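PDB 4MTN: transcription termination factor NusA from Planctomyces limnophilus, which probably takes part in both transcription termination and antitermination, binding the core RNA polymerase and the nascent RNA. Local coordinates for residues 23-27 against 51-55; 34-40 against 76-80; 101-105 against 129-133. One frame throughout, in Å; residues are numbered along the deposited sequence.

Contact 1 (23-27 against 51-55)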
ATOM      1  N   LYS A  23      -6.250 -19.405  28.852  1.00 87.38           N
ATOM      2  CA  LYS A  23      -5.550 -19.281  30.127  1.00 82.65           C
ATOM      3  C   LYS A  23      -4.162 -18.659  30.005  1.00 77.72           C
ATOM      4  O   LYS A  23      -3.764 -17.854  30.846  1.00 77.11           O
ATOM      5  CB  LYS A  23      -5.427 -20.651  30.797  1.00 85.05           C
ATOM      6  CG  LYS A  23      -6.704 -21.156  31.446  1.00 88.99           C
ATOM      7  CD  LYS A  23      -6.427 -22.388  32.296  1.00 93.87           C
ATOM      8  CE  LYS A  23      -7.656 -22.812  33.085  1.00 99.64           C
ATOM      9  NZ  LYS A  23      -8.776 -23.226  32.195  1.00104.31           N
ATOM     10  N   GLU A  24      -3.430 -19.039  28.962  1.00 75.83           N
ATOM     11  CA  GLU A  24      -2.044 -18.608  28.801  1.00 73.07           C
ATOM     12  C   GLU A  24      -1.926 -17.088  28.722  1.00 73.43           C
ATOM     13  O   GLU A  24      -0.956 -16.508  29.211  1.00 72.14           O
ATOM     14  CB  GLU A  24      -1.427 -19.250  27.557  1.00 72.55           C
ATOM     15  CG  GLU A  24       0.087 -19.128  27.487  1.00 74.12           C
ATOM     16  CD  GLU A  24       0.784 -19.786  28.665  1.00 76.45           C
ATOM     17  OE1 GLU A  24       0.252 -20.782  29.199  1.00 79.28           O
ATOM     18  OE2 GLU A  24       1.868 -19.305  29.058  1.00 76.81           O
ATOM     19  N   ILE A  25      -2.915 -16.450  28.106  1.00 74.68           N
ATOM     20  CA  ILE A  25      -2.959 -14.995  28.047  1.00 73.90           C
ATOM     21  C   ILE A  25      -3.285 -14.430  29.425  1.00 75.19           C
ATOM     22  O   ILE A  25      -2.704 -13.431  29.854  1.00 75.00           O
ATOM     23  CB  ILE A  25      -3.997 -14.499  27.020  1.00 72.13           C
ATOM     24  CG1 ILE A  25      -3.606 -14.944  25.609  1.00 73.72           C
ATOM     25  CG2 ILE A  25      -4.127 -12.987  27.076  1.00 68.76           C
ATOM     26  CD1 ILE A  25      -4.521 -14.416  24.526  1.00 67.86           C
ATOM     27  N   VAL A  26      -4.209 -15.087  30.119  1.00 76.78           N
ATOM     28  CA  VAL A  26      -4.621 -14.663  31.453  1.00 74.81           C
ATOM     29  C   VAL A  26      -3.474 -14.779  32.453  1.00 74.17           C
ATOM     30  O   VAL A  26      -3.258 -13.878  33.264  1.00 72.26           O
ATOM     31  CB  VAL A  26      -5.822 -15.486  31.958  1.00 76.33           C
ATOM     32  CG1 VAL A  26      -6.265 -14.997  33.327  1.00 76.15           C
ATOM     33  CG2 VAL A  26      -6.971 -15.408  30.965  1.00 79.47           C
ATOM     34  N   PHE A  27      -2.740 -15.888  32.388  1.00 74.97           N
ATOM     35  CA  PHE A  27      -1.581 -16.095  33.253  1.00 72.12           C
ATOM     36  C   PHE A  27      -0.563 -14.973  33.086  1.00 70.88           C
ATOM     37  O   PHE A  27      -0.048 -14.443  34.068  1.00 70.71           O
ATOM     38  CB  PHE A  27      -0.917 -17.444  32.961  1.00 73.57           C
ATOM     39  CG  PHE A  27      -1.537 -18.600  33.696  1.00 74.82           C
ATOM     40  CD1 PHE A  27      -1.316 -18.774  35.052  1.00 73.92           C
ATOM     41  CD2 PHE A  27      -2.329 -19.519  33.029  1.00 74.65           C
ATOM     42  CE1 PHE A  27      -1.881 -19.839  35.732  1.00 75.75           C
ATOM     43  CE2 PHE A  27      -2.896 -20.586  33.702  1.00 76.12           C
ATOM     44  CZ  PHE A  27      -2.672 -20.745  35.054  1.00 76.54           C
ATOM     45  N   HIS A  51       6.946 -15.341  37.906  1.00 79.25           N
ATOM     46  CA  HIS A  51       6.470 -16.495  37.158  1.00 79.80           C
ATOM     47  C   HIS A  51       5.411 -17.258  37.943  1.00 75.06           C
ATOM     48  O   HIS A  51       5.564 -17.498  39.139  1.00 74.41           O
ATOM     49  CB  HIS A  51       7.627 -17.430  36.806  1.00 86.11           C
ATOM     50  CG  HIS A  51       7.187 -18.756  36.270  1.00 92.50           C
ATOM     51  ND1 HIS A  51       6.505 -18.890  35.080  1.00 93.85           N
ATOM     52  CD2 HIS A  51       7.326 -20.010  36.766  1.00 98.32           C
ATOM     53  CE1 HIS A  51       6.246 -20.167  34.863  1.00 97.56           C
ATOM     54  NE2 HIS A  51       6.733 -20.867  35.871  1.00100.54           N
ATOM     55  N   ILE A  52       4.335 -17.633  37.264  1.00 73.21           N
ATOM     56  CA  ILE A  52       3.294 -18.441  37.882  1.00 73.16           C
ATOM     57  C   ILE A  52       3.293 -19.838  37.280  1.00 76.45           C
ATOM     58  O   ILE A  52       3.142 -19.996  36.071  1.00 78.04           O
ATOM     59  CB  ILE A  52       1.903 -17.811  37.706  1.00 72.61           C
ATOM     60  CG1 ILE A  52       1.868 -16.415  38.332  1.00 68.20           C
ATOM     61  CG2 ILE A  52       0.835 -18.702  38.321  1.00 74.75           C
ATOM     62  CD1 ILE A  52       0.560 -15.690  38.121  1.00 67.25           C
ATOM     63  N   ASP A  53       3.478 -20.844  38.128  1.00 82.04           N
ATOM     64  CA  ASP A  53       3.424 -22.232  37.685  1.00 88.11           C
ATOM     65  C   ASP A  53       2.035 -22.521  37.132  1.00 88.51           C
ATOM     66  O   ASP A  53       1.031 -22.258  37.789  1.00 91.00           O
ATOM     67  CB  ASP A  53       3.764 -23.183  38.835  1.00 97.16           C
ATOM     68  CG  ASP A  53       4.131 -24.578  38.357  1.00108.92           C
ATOM     69  OD1 ASP A  53       3.614 -25.014  37.306  1.00111.31           O
ATOM     70  OD2 ASP A  53       4.938 -25.244  39.038  1.00116.90           O
ATOM     71  N   ARG A  54       1.982 -23.053  35.916  1.00 88.85           N
ATOM     72  CA  ARG A  54       0.712 -23.257  35.229  1.00 89.40           C
ATOM     73  C   ARG A  54      -0.152 -24.319  35.908  1.00 95.58           C
ATOM     74  O   ARG A  54      -1.361 -24.143  36.051  1.00 96.80           O
ATOM     75  CB  ARG A  54       0.958 -23.634  33.767  1.00 87.31           C
ATOM     76  CG  ARG A  54       1.617 -22.531  32.950  1.00 80.99           C
ATOM     77  CD  ARG A  54       0.797 -21.249  32.998  1.00 74.52           C
ATOM     78  NE  ARG A  54       1.382 -20.182  32.190  1.00 69.93           N
ATOM     79  CZ  ARG A  54       2.160 -19.218  32.672  1.00 64.79           C
ATOM     80  NH1 ARG A  54       2.451 -19.182  33.965  1.00 64.38           N
ATOM     81  NH2 ARG A  54       2.646 -18.287  31.863  1.00 60.78           N
ATOM     82  N   THR A  55       0.468 -25.420  36.321  1.00100.70           N
ATOM     83  CA  THR A  55      -0.267 -26.508  36.956  1.00107.72           C
ATOM     84  C   THR A  55      -0.734 -26.167  38.372  1.00111.38           C
ATOM     85  O   THR A  55      -1.922 -26.261  38.679  1.00115.09           O
ATOM     86  CB  THR A  55       0.582 -27.793  37.013  1.00110.51           C
ATOM     87  OG1 THR A  55       1.801 -27.531  37.720  1.00109.71           O
ATOM     88  CG2 THR A  55       0.908 -28.277  35.610  1.00110.31           C
TER

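Contact 2 (34-40 against 76-80)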
ATOM      1  N   ILE A  34       0.984  -8.827  39.208  1.00 57.53           N
ATOM      2  CA  ILE A  34       1.824  -9.107  40.366  1.00 59.06           C
ATOM      3  C   ILE A  34       3.135  -8.336  40.257  1.00 59.30           C
ATOM      4  O   ILE A  34       3.632  -7.787  41.241  1.00 62.51           O
ATOM      5  CB  ILE A  34       2.117 -10.616  40.502  1.00 60.52           C
ATOM      6  CG1 ILE A  34       0.825 -11.385  40.784  1.00 50.82           C
ATOM      7  CG2 ILE A  34       3.138 -10.876  41.602  1.00 50.16           C
ATOM      8  CD1 ILE A  34       1.023 -12.880  40.904  1.00 64.37           C
ATOM      9  N   LEU A  35       3.681  -8.294  39.046  1.00 58.28           N
ATOM     10  CA  LEU A  35       4.933  -7.593  38.782  1.00 58.81           C
ATOM     11  C   LEU A  35       4.815  -6.103  39.084  1.00 61.64           C
ATOM     12  O   LEU A  35       5.698  -5.518  39.712  1.00 61.06           O
ATOM     13  CB  LEU A  35       5.360  -7.805  37.328  1.00 55.78           C
ATOM     14  CG  LEU A  35       6.673  -7.162  36.879  1.00 57.37           C
ATOM     15  CD1 LEU A  35       7.793  -7.490  37.849  1.00 56.34           C
ATOM     16  CD2 LEU A  35       7.025  -7.626  35.475  1.00 61.21           C
ATOM     17  N   SER A  36       3.721  -5.494  38.635  1.00 62.87           N
ATOM     18  CA  SER A  36       3.475  -4.079  38.888  1.00 65.55           C
ATOM     19  C   SER A  36       3.301  -3.820  40.380  1.00 61.83           C
ATOM     20  O   SER A  36       3.739  -2.793  40.898  1.00 61.78           O
ATOM     21  CB  SER A  36       2.242  -3.599  38.121  1.00 71.00           C
ATOM     22  OG  SER A  36       2.471  -3.624  36.724  1.00 79.56           O
ATOM     23  N   ALA A  37       2.661  -4.762  41.066  1.00 59.01           N
ATOM     24  CA  ALA A  37       2.472  -4.666  42.508  1.00 58.06           C
ATOM     25  C   ALA A  37       3.804  -4.816  43.234  1.00 60.69           C
ATOM     26  O   ALA A  37       4.015  -4.232  44.295  1.00 62.42           O
ATOM     27  CB  ALA A  37       1.484  -5.717  42.985  1.00 54.34           C
ATOM     28  N   ALA A  38       4.701  -5.603  42.648  1.00 60.76           N
ATOM     29  CA  ALA A  38       6.025  -5.813  43.217  1.00 61.44           C
ATOM     30  C   ALA A  38       6.926  -4.611  42.953  1.00 63.74           C
ATOM     31  O   ALA A  38       7.770  -4.268  43.780  1.00 68.73           O
ATOM     32  CB  ALA A  38       6.649  -7.082  42.658  1.00 63.09           C
ATOM     33  N   ARG A  39       6.742  -3.978  41.796  1.00 64.12           N
ATOM     34  CA  ARG A  39       7.518  -2.794  41.438  1.00 65.42           C
ATOM     35  C   ARG A  39       7.231  -1.636  42.384  1.00 67.99           C
ATOM     36  O   ARG A  39       8.141  -0.912  42.787  1.00 69.47           O
ATOM     37  CB  ARG A  39       7.225  -2.364  40.000  1.00 67.25           C
ATOM     38  CG  ARG A  39       7.914  -3.191  38.930  1.00 74.25           C
ATOM     39  CD  ARG A  39       7.894  -2.456  37.596  1.00 82.90           C
ATOM     40  NE  ARG A  39       8.391  -3.276  36.495  1.00 90.47           N
ATOM     41  CZ  ARG A  39       7.611  -3.884  35.606  1.00 92.68           C
ATOM     42  NH1 ARG A  39       6.292  -3.767  35.684  1.00 92.19           N
ATOM     43  NH2 ARG A  39       8.152  -4.608  34.635  1.00 94.40           N
ATOM     44  N   LYS A  40       5.961  -1.461  42.734  1.00 67.07           N
ATOM     45  CA  LYS A  40       5.555  -0.359  43.595  1.00 73.72           C
ATOM     46  C   LYS A  40       6.063  -0.555  45.020  1.00 73.87           C
ATOM     47  O   LYS A  40       6.466   0.401  45.681  1.00 76.20           O
ATOM     48  CB  LYS A  40       4.031  -0.210  43.595  1.00 77.54           C
ATOM     49  CG  LYS A  40       3.542   1.115  44.157  1.00 83.50           C
ATOM     50  CD  LYS A  40       2.023   1.200  44.152  1.00 88.52           C
ATOM     51  CE  LYS A  40       1.411   0.215  45.133  1.00 91.26           C
ATOM     52  NZ  LYS A  40      -0.069   0.361  45.213  1.00 94.46           N
ATOM     53  N   ILE A  76       1.408  -8.803  48.656  1.00 96.96           N
ATOM     54  CA  ILE A  76       1.309  -8.521  47.227  1.00 96.64           C
ATOM     55  C   ILE A  76       0.136  -9.261  46.588  1.00100.70           C
ATOM     56  O   ILE A  76      -0.645  -8.676  45.836  1.00 99.17           O
ATOM     57  CB  ILE A  76       2.610  -8.902  46.487  1.00 90.52           C
ATOM     58  CG1 ILE A  76       3.777  -8.047  46.985  1.00 89.51           C
ATOM     59  CG2 ILE A  76       2.441  -8.742  44.985  1.00 87.15           C
ATOM     60  CD1 ILE A  76       5.085  -8.331  46.279  1.00 87.67           C
ATOM     61  N   LEU A  77       0.014 -10.549  46.896  1.00107.81           N
ATOM     62  CA  LEU A  77      -1.040 -11.381  46.324  1.00109.99           C
ATOM     63  C   LEU A  77      -2.427 -10.950  46.798  1.00114.51           C
ATOM     64  O   LEU A  77      -3.416 -11.118  46.084  1.00114.30           O
ATOM     65  CB  LEU A  77      -0.805 -12.852  46.671  1.00111.35           C
ATOM     66  CG  LEU A  77       0.499 -13.470  46.163  1.00112.18           C
ATOM     67  CD1 LEU A  77       0.587 -14.941  46.545  1.00114.04           C
ATOM     68  CD2 LEU A  77       0.630 -13.292  44.659  1.00110.47           C
ATOM     69  N   GLY A  78      -2.493 -10.396  48.004  1.00113.42           N
ATOM     70  CA  GLY A  78      -3.752  -9.942  48.562  1.00112.68           C
ATOM     71  C   GLY A  78      -4.089  -8.524  48.144  1.00109.46           C
ATOM     72  O   GLY A  78      -5.212  -8.057  48.341  1.00110.79           O
ATOM     73  N   ARG A  79      -3.111  -7.837  47.563  1.00105.03           N
ATOM     74  CA  ARG A  79      -3.292  -6.459  47.119  1.00103.57           C
ATOM     75  C   ARG A  79      -3.734  -6.427  45.658  1.00100.41           C
ATOM     76  O   ARG A  79      -3.986  -5.364  45.092  1.00 98.20           O
ATOM     77  CB  ARG A  79      -1.996  -5.665  47.306  1.00105.95           C
ATOM     78  CG  ARG A  79      -2.179  -4.158  47.399  1.00110.70           C
ATOM     79  CD  ARG A  79      -0.885  -3.477  47.818  1.00114.18           C
ATOM     80  NE  ARG A  79       0.198  -3.718  46.869  1.00114.30           N
ATOM     81  CZ  ARG A  79       1.438  -3.265  47.018  1.00115.95           C
ATOM     82  NH1 ARG A  79       1.761  -2.544  48.083  1.00118.76           N
ATOM     83  NH2 ARG A  79       2.359  -3.533  46.101  1.00113.73           N
ATOM     84  N   ILE A  80      -3.831  -7.609  45.060  1.00102.89           N
ATOM     85  CA  ILE A  80      -4.202  -7.745  43.657  1.00104.44           C
ATOM     86  C   ILE A  80      -5.530  -8.478  43.521  1.00110.72           C
ATOM     87  O   ILE A  80      -6.507  -7.927  43.013  1.00110.48           O
ATOM     88  CB  ILE A  80      -3.124  -8.494  42.856  1.00100.89           C
TER

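Contact 3 (101-105 against 129-133)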
ATOM      1  N   LEU A 101      -2.242 -10.849  20.028  1.00 50.60           N
ATOM      2  CA  LEU A 101      -2.942 -10.691  18.758  1.00 50.19           C
ATOM      3  C   LEU A 101      -2.134  -9.850  17.775  1.00 51.22           C
ATOM      4  O   LEU A 101      -2.243 -10.028  16.562  1.00 56.13           O
ATOM      5  CB  LEU A 101      -4.319 -10.063  18.980  1.00 49.45           C
ATOM      6  CG  LEU A 101      -5.311 -10.923  19.766  1.00 51.33           C
ATOM      7  CD1 LEU A 101      -6.620 -10.182  19.977  1.00 51.81           C
ATOM      8  CD2 LEU A 101      -5.548 -12.249  19.059  1.00 50.55           C
ATOM      9  N   PHE A 102      -1.328  -8.935  18.302  1.00 45.32           N
ATOM     10  CA  PHE A 102      -0.438  -8.141  17.464  1.00 37.32           C
ATOM     11  C   PHE A 102       0.622  -9.026  16.817  1.00 40.96           C
ATOM     12  O   PHE A 102       0.897  -8.907  15.626  1.00 36.43           O
ATOM     13  CB  PHE A 102       0.230  -7.026  18.273  1.00 44.83           C
ATOM     14  CG  PHE A 102       1.263  -6.251  17.499  1.00 44.89           C
ATOM     15  CD1 PHE A 102       2.609  -6.561  17.609  1.00 39.31           C
ATOM     16  CD2 PHE A 102       0.885  -5.218  16.659  1.00 44.21           C
ATOM     17  CE1 PHE A 102       3.558  -5.854  16.894  1.00 40.28           C
ATOM     18  CE2 PHE A 102       1.829  -4.507  15.942  1.00 39.09           C
ATOM     19  CZ  PHE A 102       3.166  -4.825  16.059  1.00 39.76           C
ATOM     20  N   ASP A 103       1.213  -9.915  17.611  1.00 42.71           N
ATOM     21  CA  ASP A 103       2.277 -10.792  17.133  1.00 44.07           C
ATOM     22  C   ASP A 103       1.815 -11.684  15.987  1.00 41.95           C
ATOM     23  O   ASP A 103       2.561 -11.933  15.040  1.00 40.89           O
ATOM     24  CB  ASP A 103       2.807 -11.659  18.275  1.00 46.88           C
ATOM     25  CG  ASP A 103       3.564 -10.858  19.311  1.00 49.60           C
ATOM     26  OD1 ASP A 103       4.129  -9.803  18.954  1.00 49.01           O
ATOM     27  OD2 ASP A 103       3.595 -11.285  20.483  1.00 54.44           O
ATOM     28  N   GLU A 104       0.581 -12.164  16.082  1.00 39.13           N
ATOM     29  CA  GLU A 104       0.030 -13.069  15.081  1.00 40.50           C
ATOM     30  C   GLU A 104      -0.338 -12.345  13.788  1.00 45.72           C
ATOM     31  O   GLU A 104       0.027 -12.782  12.697  1.00 54.50           O
ATOM     32  CB  GLU A 104      -1.198 -13.784  15.645  1.00 44.76           C
ATOM     33  CG  GLU A 104      -1.868 -14.736  14.672  1.00 53.91           C
ATOM     34  CD  GLU A 104      -3.121 -15.363  15.249  1.00 61.10           C
ATOM     35  OE1 GLU A 104      -3.488 -15.014  16.391  1.00 64.24           O
ATOM     36  OE2 GLU A 104      -3.738 -16.202  14.560  1.00 64.36           O
ATOM     37  N   TYR A 105      -1.056 -11.235  13.922  1.00 43.89           N
ATOM     38  CA  TYR A 105      -1.615 -10.532  12.771  1.00 43.82           C
ATOM     39  C   TYR A 105      -0.611  -9.647  12.027  1.00 46.45           C
ATOM     40  O   TYR A 105      -0.773  -9.399  10.831  1.00 47.11           O
ATOM     41  CB  TYR A 105      -2.817  -9.698  13.217  1.00 47.19           C
ATOM     42  CG  TYR A 105      -4.042 -10.538  13.501  1.00 53.73           C
ATOM     43  CD1 TYR A 105      -4.424 -11.550  12.630  1.00 52.72           C
ATOM     44  CD2 TYR A 105      -4.806 -10.333  14.641  1.00 58.71           C
ATOM     45  CE1 TYR A 105      -5.536 -12.327  12.879  1.00 51.46           C
ATOM     46  CE2 TYR A 105      -5.925 -11.108  14.900  1.00 57.40           C
ATOM     47  CZ  TYR A 105      -6.282 -12.105  14.014  1.00 54.66           C
ATOM     48  OH  TYR A 105      -7.389 -12.883  14.257  1.00 57.57           O
ATOM     49  N   ILE A 129     -13.179 -11.386  12.860  1.00 61.65           N
ATOM     50  CA  ILE A 129     -12.405 -12.537  12.413  1.00 59.61           C
ATOM     51  C   ILE A 129     -12.310 -13.568  13.537  1.00 64.43           C
ATOM     52  O   ILE A 129     -11.627 -14.583  13.419  1.00 66.88           O
ATOM     53  CB  ILE A 129     -11.010 -12.114  11.934  1.00 55.72           C
ATOM     54  CG1 ILE A 129     -10.221 -11.472  13.076  1.00 56.59           C
ATOM     55  CG2 ILE A 129     -11.136 -11.139  10.768  1.00 48.36           C
ATOM     56  CD1 ILE A 129      -9.055 -10.620  12.612  1.00 51.94           C
ATOM     57  N   GLY A 130     -13.002 -13.271  14.634  1.00 69.58           N
ATOM     58  CA  GLY A 130     -13.217 -14.205  15.726  1.00 73.02           C
ATOM     59  C   GLY A 130     -12.194 -14.168  16.844  1.00 75.90           C
ATOM     60  O   GLY A 130     -12.510 -14.511  17.982  1.00 84.61           O
ATOM     61  N   LYS A 131     -10.971 -13.753  16.533  1.00 73.28           N
ATOM     62  CA  LYS A 131      -9.997 -13.448  17.573  1.00 71.86           C
ATOM     63  C   LYS A 131     -10.180 -12.018  18.065  1.00 69.49           C
ATOM     64  O   LYS A 131     -10.120 -11.746  19.265  1.00 72.62           O
ATOM     65  CB  LYS A 131      -8.572 -13.664  17.067  1.00 74.75           C
ATOM     66  CG  LYS A 131      -8.190 -15.128  16.927  1.00 78.10           C
ATOM     67  CD  LYS A 131      -6.730 -15.288  16.545  1.00 78.44           C
ATOM     68  CE  LYS A 131      -6.311 -16.748  16.570  1.00 81.36           C
ATOM     69  NZ  LYS A 131      -6.429 -17.341  17.932  1.00 82.85           N
ATOM     70  N   ALA A 132     -10.404 -11.111  17.120  1.00 64.92           N
ATOM     71  CA  ALA A 132     -10.548  -9.692  17.419  1.00 62.74           C
ATOM     72  C   ALA A 132     -11.332  -8.986  16.318  1.00 61.01           C
ATOM     73  O   ALA A 132     -11.501  -9.522  15.224  1.00 56.88           O
ATOM     74  CB  ALA A 132      -9.185  -9.044  17.596  1.00 58.60           C
ATOM     75  N   GLU A 133     -11.816  -7.785  16.616  1.00 61.71           N
ATOM     76  CA  GLU A 133     -12.551  -6.993  15.635  1.00 60.35           C
ATOM     77  C   GLU A 133     -11.599  -6.188  14.755  1.00 53.95           C
ATOM     78  O   GLU A 133     -10.721  -5.484  15.253  1.00 54.61           O
ATOM     79  CB  GLU A 133     -13.540  -6.055  16.332  1.00 68.60           C
ATOM     80  CG  GLU A 133     -14.632  -6.769  17.114  1.00 78.86           C
ATOM     81  CD  GLU A 133     -15.645  -7.459  16.217  1.00 86.22           C
ATOM     82  OE1 GLU A 133     -15.722  -7.108  15.021  1.00 89.43           O
ATOM     83  OE2 GLU A 133     -16.366  -8.352  16.711  1.00 87.94           O
TER

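Contact 1 (23-27 against 51-55)
Arg54 reaches back from the loop after strand 48-52 to lie along Phe27 and grip Glu24, both on the first turns of helix 23-42. From CB the chain folds sharply at its second torsion (chi2 -57°), which carries CD over the middle of the Phe27 ring, 3.6 Å from Arg54 CD to the ring centroid and 13° off the normal, a CH-pi contact. Beyond CD the chain runs back past the ring, and the guanidinium plane lies nearly parallel to the phenyl, stacked over its stem: Arg54 CZ sits 3.6 Å from Phe27 CB. The methylene, not the charge, takes the ring centre. At the guanidinium edge, NE and NH2 hold the carboxylate side-on, with Arg54 NE to Glu24 OE1 at 3.3 Å and Arg54 NH2 to Glu24 OE2 at 3.1 Å. The two planes are 32° apart, and NH2 meets OE2 from above the carboxylate plane. NH1 forms a salt bridge with Glu31, one of two acids sharing this arginine. With an alanine here, Glu24 and Glu31 would probably lose the counter-charge they share, and one face of Phe27 its cover. Ile52 CG2 approaches the ring edge, 3.9 Å from Phe27 CD1. Phe27 also touches Val12 of helix 7-18, while Ile52 rests on Val30 and Ile34, seating the strand end against helix 23-42.

Contact 2 (34-40 against 76-80)
Ala37 and Ile76 bring the backbones of helices 23-42 and 70-78 together, their CA atoms 6.2 Å apart, a close approach consistent with the small alanine side chain at this point. Ile76 supplies the central apolar contacts, its two branches going to different neighbours. CG1 sits anti to the carbonyl carbon (chi1 -64°), which leaves CG2 anti to the backbone N; that methyl meets Ala37 CB at 3.8 Å and Ile34 CG2 at 4.1 Å, while Ile76 CD1 extends to Ala38 CB, also at 4.1 Å. Ile34 in turn sends its own CD1 to Leu77 CD2, 3.8 Å away. At the outer end of the contact, Arg79 reaches across to helix 23-42, extended until it bends at its third torsion. Lys40 CE comes over one face of its guanidinium toward the rim, 4.0 Å from Arg79 CZ. The two side chains carry like charges, Lys40 NZ being 4.4 Å from Arg79 NE, so some mutual repulsion is likely. Leu35 and Ala38 pack on strand 48-52, and Ile34 on both that strand and strand 59-63. This is helix-on-helix packing within the NusA N-terminal domain, in which a long helix is shared between a shorter helix and a small antiparallel sheet.

Contact 3 (101-105 against 129-133)
Leu101, Glu104 and Tyr105, on the last turns of helix 87-105, meet Ile129, Lys131 and Ala132 in the turn between strands 124-128 and 133-137. No hydrogen bond joins the two segments. The apolar contacts come first. Leu101 spreads its two methyls over the turn: CD1 goes to Ala132 CB at 3.7 Å, and CD2 to Lys131 CB at 3.9 Å. The Tyr105 and Ile129 side chains meet head-on from the two segments, with Ile129 CD1 reaching the hydroxyl end of the ring, 3.4 Å from Tyr105 CZ. For Ile129, CG1 lies between the backbone N and the carbonyl carbon (chi1 62°), and from there CD1 heads for the tyrosine.

The second group sets polar atoms against hydrocarbon. The Tyr105 hydroxyl lies among aliphatic carbons, against Lys131 CB and Ile129 CD1. Glu104, its chain extended, meets the lysine at about a right angle, and its carboxylate oxygens rest against the CD and CE methylenes, OE1 being 3.3 Å from Lys131 CD.

The third is electrostatic and loose. Lys131 turns at its last torsion (chi4 -62°), leaving NZ 4.1 Å from Glu104 OE1. The opposite charges probably attract at this range without pairing directly.

The turn itself is held by a weak backbone bond from Ile129 N to Ala132 O and by Asn128 OD1, which accepts from Gly130 N. Around it lies the S1 domain, an OB-type fold: Leu101 touches Val167 and Tyr105 touches Val169 of strand 167-172, Tyr105 also reaches Val160 of strand 152-162, and Ile129 packs on Val113 of strand 112-120. The end of helix 87-105 is thus set against this domain's strands as well as its hairpin turn.

How the contacts relate
Contacts 1 and 2 both use helix 23-42, one near its start and the other toward its end, and their centres are 16 Å apart. They meet where Ile52 CD1 packs on Ile34 CD1 at 4.0 Å, and along the chain their segments alternate, consistent with one compact unit. Contact 3 comes later in the chain, its centre 20 Å from that of contact 1 and 29 Å from that of contact 2, touching neither. Helix 87-105 provides the bridge: Ile25 and Val26 of segment 23-27 pack on its Ala96, Glu97 and Ile93, while its last turns lie against the S1 domain, of a family that typically binds RNA.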